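Ferredoxin CarAc (Pseudomonas resinovorans, PDB 7BUH) carries electrons, through a Rieske-type [2Fe-2S] cluster, from the reductase CarAd to the terminal oxygenase CarAa of carbazole 1,9a-dioxygenase. Local coordinates at residues Y40-L53 and E64-T76. Sequence-based numbering, arbitrary orientation. Where two conformers were deposited one is given.
Sequences YATEDTCTHGIASL and ECPFHGGAFNVCT. With NA (sodium ion), chain C; FES (Fe2/s2 (inorganic) cluster), chain B.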
loop_
_atom_site.group_PDB
_atom_site.type_symbol
_atom_site.label_atom_id
_atom_site.label_comp_id
_atom_site.label_asym_id
_atom_site.label_seq_id
_atom_site.Cartn_x
_atom_site.Cartn_y
_atom_site.Cartn_z
ATOM N N TYR A 40 -7.035 -1.495 2.081
ATOM C CA TYR A 40 -5.840 -1.064 2.851
ATOM C C TYR A 40 -4.809 -0.571 1.838
ATOM O O TYR A 40 -4.912 -0.896 0.631
ATOM C CB TYR A 40 -5.308 -2.211 3.719
ATOM C CG TYR A 40 -6.332 -2.662 4.720
ATOM C CD1 TYR A 40 -6.562 -1.914 5.877
ATOM C CD2 TYR A 40 -7.174 -3.733 4.456
ATOM C CE1 TYR A 40 -7.558 -2.268 6.780
ATOM C CE2 TYR A 40 -8.161 -4.103 5.359
ATOM C CZ TYR A 40 -8.354 -3.367 6.518
ATOM O OH TYR A 40 -9.360 -3.691 7.383
ATOM N N ALA A 41 -3.852 0.202 2.304
ATOM C CA ALA A 41 -2.774 0.698 1.435
ATOM C C ALA A 41 -1.470 0.751 2.211
ATOM O O ALA A 41 -1.483 1.107 3.401
ATOM C CB ALA A 41 -3.123 2.055 0.881
ATOM N N THR A 42 -0.386 0.445 1.532
ATOM C CA THR A 42 0.978 0.637 2.057
ATOM C C THR A 42 1.832 1.286 0.972
ATOM O O THR A 42 1.372 1.399 -0.153
ATOM C CB THR A 42 1.584 -0.718 2.461
ATOM O OG1 THR A 42 1.758 -1.566 1.318
ATOM C CG2 THR A 42 0.767 -1.470 3.487
ATOM N N GLU A 43 3.085 1.595 1.288
ATOM C CA GLU A 43 4.136 1.728 0.275
ATOM C C GLU A 43 4.099 0.469 -0.603
ATOM O O GLU A 43 3.872 -0.653 -0.084
ATOM C CB GLU A 43 5.515 1.878 0.922
ATOM C CG GLU A 43 5.697 3.208 1.599
ATOM C CD GLU A 43 6.710 3.249 2.744
ATOM O OE1 GLU A 43 7.361 2.190 3.113
ATOM O OE2 GLU A 43 6.835 4.376 3.299
ATOM N N ASP A 44 4.302 0.626 -1.900
ATOM C CA ASP A 44 4.375 -0.522 -2.842
ATOM C C ASP A 44 5.741 -1.220 -2.743
ATOM O O ASP A 44 5.833 -2.440 -3.077
ATOM C CB ASP A 44 4.176 -0.039 -4.274
ATOM C CG ASP A 44 4.206 -1.164 -5.298
ATOM O OD1 ASP A 44 3.328 -2.048 -5.199
ATOM O OD2 ASP A 44 5.091 -1.123 -6.187
ATOM N N THR A 45 6.787 -0.480 -2.391
ATOM C CA THR A 45 8.180 -0.981 -2.498
ATOM C C THR A 45 8.493 -1.811 -1.260
ATOM O O THR A 45 8.438 -1.281 -0.181
ATOM C CB THR A 45 9.166 0.161 -2.719
ATOM O OG1 THR A 45 8.695 0.933 -3.837
ATOM C CG2 THR A 45 10.562 -0.366 -2.968
ATOM N N CYS A 46 8.810 -3.087 -1.450
ATOM C CA CYS A 46 9.282 -3.970 -0.371
ATOM C C CYS A 46 10.511 -3.325 0.278
ATOM O O CYS A 46 11.474 -2.960 -0.452
ATOM C CB CYS A 46 9.631 -5.349 -0.906
ATOM S SG CYS A 46 10.006 -6.482 0.443
ATOM N N THR A 47 10.497 -3.219 1.601
ATOM C CA THR A 47 11.602 -2.562 2.345
ATOM C C THR A 47 12.877 -3.395 2.279
ATOM O O THR A 47 13.956 -2.826 2.498
ATOM C CB THR A 47 11.210 -2.255 3.785
ATOM O OG1 THR A 47 10.856 -3.490 4.399
ATOM C CG2 THR A 47 10.116 -1.219 3.833
ATOM N N HIS A 48 12.761 -4.688 2.000
ATOM C CA HIS A 48 13.898 -5.630 1.999
ATOM C C HIS A 48 14.759 -5.442 0.742
ATOM O O HIS A 48 15.925 -5.082 0.872
ATOM C CB HIS A 48 13.400 -7.064 2.166
ATOM C CG HIS A 48 14.514 -8.037 2.104
ATOM N ND1 HIS A 48 14.651 -8.883 1.024
ATOM C CD2 HIS A 48 15.549 -8.278 2.944
ATOM C CE1 HIS A 48 15.710 -9.662 1.231
ATOM N NE2 HIS A 48 16.301 -9.274 2.383
ATOM N N GLY A 49 14.250 -5.763 -0.438
ATOM C CA GLY A 49 15.060 -5.773 -1.672
ATOM C C GLY A 49 14.372 -5.133 -2.871
ATOM O O GLY A 49 14.689 -5.560 -4.022
ATOM N N ILE A 50 13.460 -4.174 -2.642
ATOM C CA ILE A 50 13.048 -3.151 -3.644
ATOM C C ILE A 50 12.045 -3.711 -4.664
ATOM O O ILE A 50 11.808 -3.052 -5.698
ATOM C CB ILE A 50 14.306 -2.607 -4.355
ATOM C CG1 ILE A 50 15.316 -2.032 -3.359
ATOM C CG2 ILE A 50 13.943 -1.603 -5.415
ATOM C CD1 ILE A 50 14.768 -0.934 -2.480
ATOM N N ALA A 51 11.436 -4.850 -4.388
ATOM C CA ALA A 51 10.411 -5.437 -5.270
ATOM C C ALA A 51 9.140 -4.592 -5.189
ATOM O O ALA A 51 8.961 -3.833 -4.213
ATOM C CB ALA A 51 10.141 -6.858 -4.884
ATOM N N SER A 52 8.265 -4.750 -6.180
ATOM C CA SER A 52 6.899 -4.173 -6.147
ATOM C C SER A 52 5.953 -5.171 -5.466
ATOM O O SER A 52 5.678 -6.246 -6.030
ATOM C CB SER A 52 6.463 -3.768 -7.531
ATOM O OG SER A 52 5.151 -3.266 -7.503
ATOM N N LEU A 53 5.423 -4.813 -4.297
ATOM C CA LEU A 53 4.427 -5.659 -3.599
ATOM C C LEU A 53 3.138 -5.844 -4.414
ATOM O O LEU A 53 2.496 -6.876 -4.246
ATOM C CB LEU A 53 4.153 -5.104 -2.198
ATOM C CG LEU A 53 5.353 -5.161 -1.256
ATOM C CD1 LEU A 53 5.022 -4.503 0.056
ATOM C CD2 LEU A 53 5.807 -6.598 -1.028
ATOM N N GLU A 64 2.472 -11.182 0.269
ATOM C CA GLU A 64 3.704 -11.957 0.008
ATOM C C GLU A 64 4.483 -11.282 -1.124
ATOM O O GLU A 64 3.958 -11.174 -2.232
ATOM C CB GLU A 64 3.357 -13.406 -0.324
ATOM C CG GLU A 64 2.590 -14.076 0.784
ATOM C CD GLU A 64 2.027 -15.451 0.465
ATOM O OE1 GLU A 64 1.949 -15.792 -0.734
ATOM O OE2 GLU A 64 1.676 -16.188 1.444
ATOM N N CYS A 65 5.708 -10.843 -0.820
ATOM C CA CYS A 65 6.621 -10.193 -1.774
ATOM C C CYS A 65 7.007 -11.185 -2.871
ATOM O O CYS A 65 7.391 -12.312 -2.570
ATOM C CB CYS A 65 7.891 -9.749 -1.058
ATOM S SG CYS A 65 9.053 -8.992 -2.213
ATOM N N PRO A 66 6.970 -10.804 -4.158
ATOM C CA PRO A 66 7.321 -11.744 -5.224
ATOM C C PRO A 66 8.820 -12.052 -5.342
ATOM O O PRO A 66 9.156 -13.040 -5.972
ATOM C CB PRO A 66 6.799 -11.011 -6.471
ATOM C CG PRO A 66 6.927 -9.555 -6.143
ATOM C CD PRO A 66 6.580 -9.484 -4.673
ATOM N N PHE A 67 9.716 -11.255 -4.755
ATOM C CA PHE A 67 11.164 -11.426 -5.014
ATOM C C PHE A 67 11.724 -12.518 -4.085
ATOM O O PHE A 67 12.242 -13.548 -4.648
ATOM C CB PHE A 67 11.888 -10.081 -4.982
ATOM C CG PHE A 67 13.135 -10.098 -5.821
ATOM C CD1 PHE A 67 13.068 -10.386 -7.182
ATOM C CD2 PHE A 67 14.380 -9.909 -5.245
ATOM C CE1 PHE A 67 14.226 -10.448 -7.945
ATOM C CE2 PHE A 67 15.536 -9.973 -6.009
ATOM C CZ PHE A 67 15.456 -10.234 -7.358
ATOM N N HIS A 68 11.596 -12.365 -2.763
ATOM C CA HIS A 68 12.174 -13.314 -1.772
ATOM C C HIS A 68 11.121 -13.940 -0.863
ATOM O O HIS A 68 11.525 -14.622 0.075
ATOM C CB HIS A 68 13.230 -12.682 -0.856
ATOM C CG HIS A 68 14.309 -11.983 -1.600
ATOM N ND1 HIS A 68 14.473 -10.620 -1.522
ATOM C CD2 HIS A 68 15.249 -12.445 -2.456
ATOM C CE1 HIS A 68 15.488 -10.266 -2.296
ATOM N NE2 HIS A 68 15.984 -11.375 -2.875
ATOM N N GLY A 69 9.834 -13.715 -1.108
ATOM C CA GLY A 69 8.796 -14.340 -0.265
ATOM C C GLY A 69 8.788 -13.822 1.171
ATOM O O GLY A 69 8.161 -14.469 2.028
ATOM N N GLY A 70 9.401 -12.668 1.447
ATOM C CA GLY A 70 9.065 -11.903 2.660
ATOM C C GLY A 70 7.594 -11.527 2.619
ATOM O O GLY A 70 6.931 -11.768 1.585
ATOM N N ALA A 71 7.054 -10.994 3.692
ATOM C CA ALA A 71 5.622 -10.649 3.722
ATOM C C ALA A 71 5.357 -9.586 4.781
ATOM O O ALA A 71 6.207 -9.406 5.683
ATOM C CB ALA A 71 4.782 -11.883 3.946
ATOM N N PHE A 72 4.239 -8.883 4.616
ATOM C CA PHE A 72 3.791 -7.800 5.514
ATOM C C PHE A 72 2.311 -7.960 5.767
ATOM O O PHE A 72 1.594 -8.366 4.834
ATOM C CB PHE A 72 4.008 -6.421 4.898
ATOM C CG PHE A 72 5.448 -6.124 4.597
ATOM C CD1 PHE A 72 6.263 -5.517 5.551
ATOM C CD2 PHE A 72 5.987 -6.442 3.361
ATOM C CE1 PHE A 72 7.581 -5.217 5.246
ATOM C CE2 PHE A 72 7.306 -6.164 3.072
ATOM C CZ PHE A 72 8.102 -5.552 4.018
ATOM N N ASN A 73 1.860 -7.594 6.964
ATOM C CA ASN A 73 0.410 -7.420 7.232
ATOM C C ASN A 73 -0.010 -6.123 6.528
ATOM O O ASN A 73 0.620 -5.105 6.813
ATOM C CB ASN A 73 0.127 -7.374 8.725
ATOM C CG ASN A 73 -1.365 -7.333 8.990
ATOM O OD1 ASN A 73 -2.008 -6.319 8.767
ATOM N ND2 ASN A 73 -1.911 -8.416 9.506
ATOM N N VAL A 74 -0.999 -6.138 5.628
ATOM C CA VAL A 74 -1.389 -4.924 4.846
ATOM C C VAL A 74 -2.106 -3.874 5.714
ATOM O O VAL A 74 -2.125 -2.672 5.334
ATOM C CB VAL A 74 -2.206 -5.288 3.591
ATOM C CG1 VAL A 74 -1.424 -6.203 2.647
ATOM C CG2 VAL A 74 -3.542 -5.896 3.930
ATOM N N CYS A 75 -2.695 -4.297 6.832
ATOM C CA CYS A 75 -3.440 -3.436 7.789
ATOM C C CYS A 75 -2.460 -2.634 8.651
ATOM O O CYS A 75 -2.720 -1.443 8.939
ATOM C CB CYS A 75 -4.294 -4.317 8.697
ATOM S SG CYS A 75 -5.470 -5.374 7.818
ATOM N N THR A 76 -1.381 -3.268 9.105
ATOM C CA THR A 76 -0.418 -2.655 10.062
ATOM C C THR A 76 0.874 -2.187 9.385
ATOM O O THR A 76 1.590 -1.382 10.014
ATOM C CB THR A 76 -0.077 -3.633 11.188
ATOM O OG1 THR A 76 0.636 -4.735 10.642
ATOM C CG2 THR A 76 -1.305 -4.102 11.941
HETATM NA NA NA C . 0.817 -18.229 1.352
HETATM FE FE1 FES B . 13.179 -9.277 -0.480
HETATM FE FE2 FES B . 10.707 -8.303 -0.762
HETATM S S1 FES B . 12.483 -7.726 -1.960
HETATM S S2 FES B . 11.359 -10.006 0.520
HETATM O O HOH W 1 -2.682 -0.265 5.748
HETATM O O HOH W 2 -0.372 -17.781 -0.930
HETATM O O HOH W 3 2.429 -18.559 -0.326
#
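Cys46 and Cys65 both hold SG anti to the backbone N (chi1 -173° in Cys46), and this shared torsion brings the two sulfurs together on FE2 of the cluster, Cys46 SG to Cys65 SG 3.8 Å. The histidines differ: CG of His48 is anti to its N, that of His68 anti to its carbonyl carbon, and their ND1 atoms converge on FE1, each ND1 2.1 Å from the iron. His68 ND1 lies at the edge of the His48 ring, near its plane, while the ring planes stand at 84°; the 3.1 Å between the two ND1 atoms reflects shared ligation of one iron. Two cysteines on one iron and two histidines on the other define a Rieske centre, one Cys-His pair from each loop. A nearly straight bond from Phe67 N to Cys65 SG is likely to stabilise the negative charge on the sulfur. Beside the cluster, Ala51 CB packs against both Cys65 SG (3.6 Å) and Phe67 CB.

Deeper in, the Phe72 ring takes Cys46 SG at its edge, 3.8 Å from Phe72 CE2; Leu53 CD1 approaches Phe72 CD2, while Leu53 CD2 lies against Cys65 CB. At the far end Cys75 SG sits over the centre of the Tyr40 ring, 3.7 Å from the centroid and 10° off the normal. Replacing Tyr40 by an alanine would probably leave this sulfur without its aromatic face and Gln38 without its hydroxyl partner.

Strand 38-43, between 27-35 and 90-96 in the larger antiparallel sheet, abuts the turn after strand 71-73, and the loop that follows it reaches the cluster; 71-73 runs between 62-64 and 79-81 in the small sheet, and Ile63 of 62-64 touches Leu53, Phe72 and Val74.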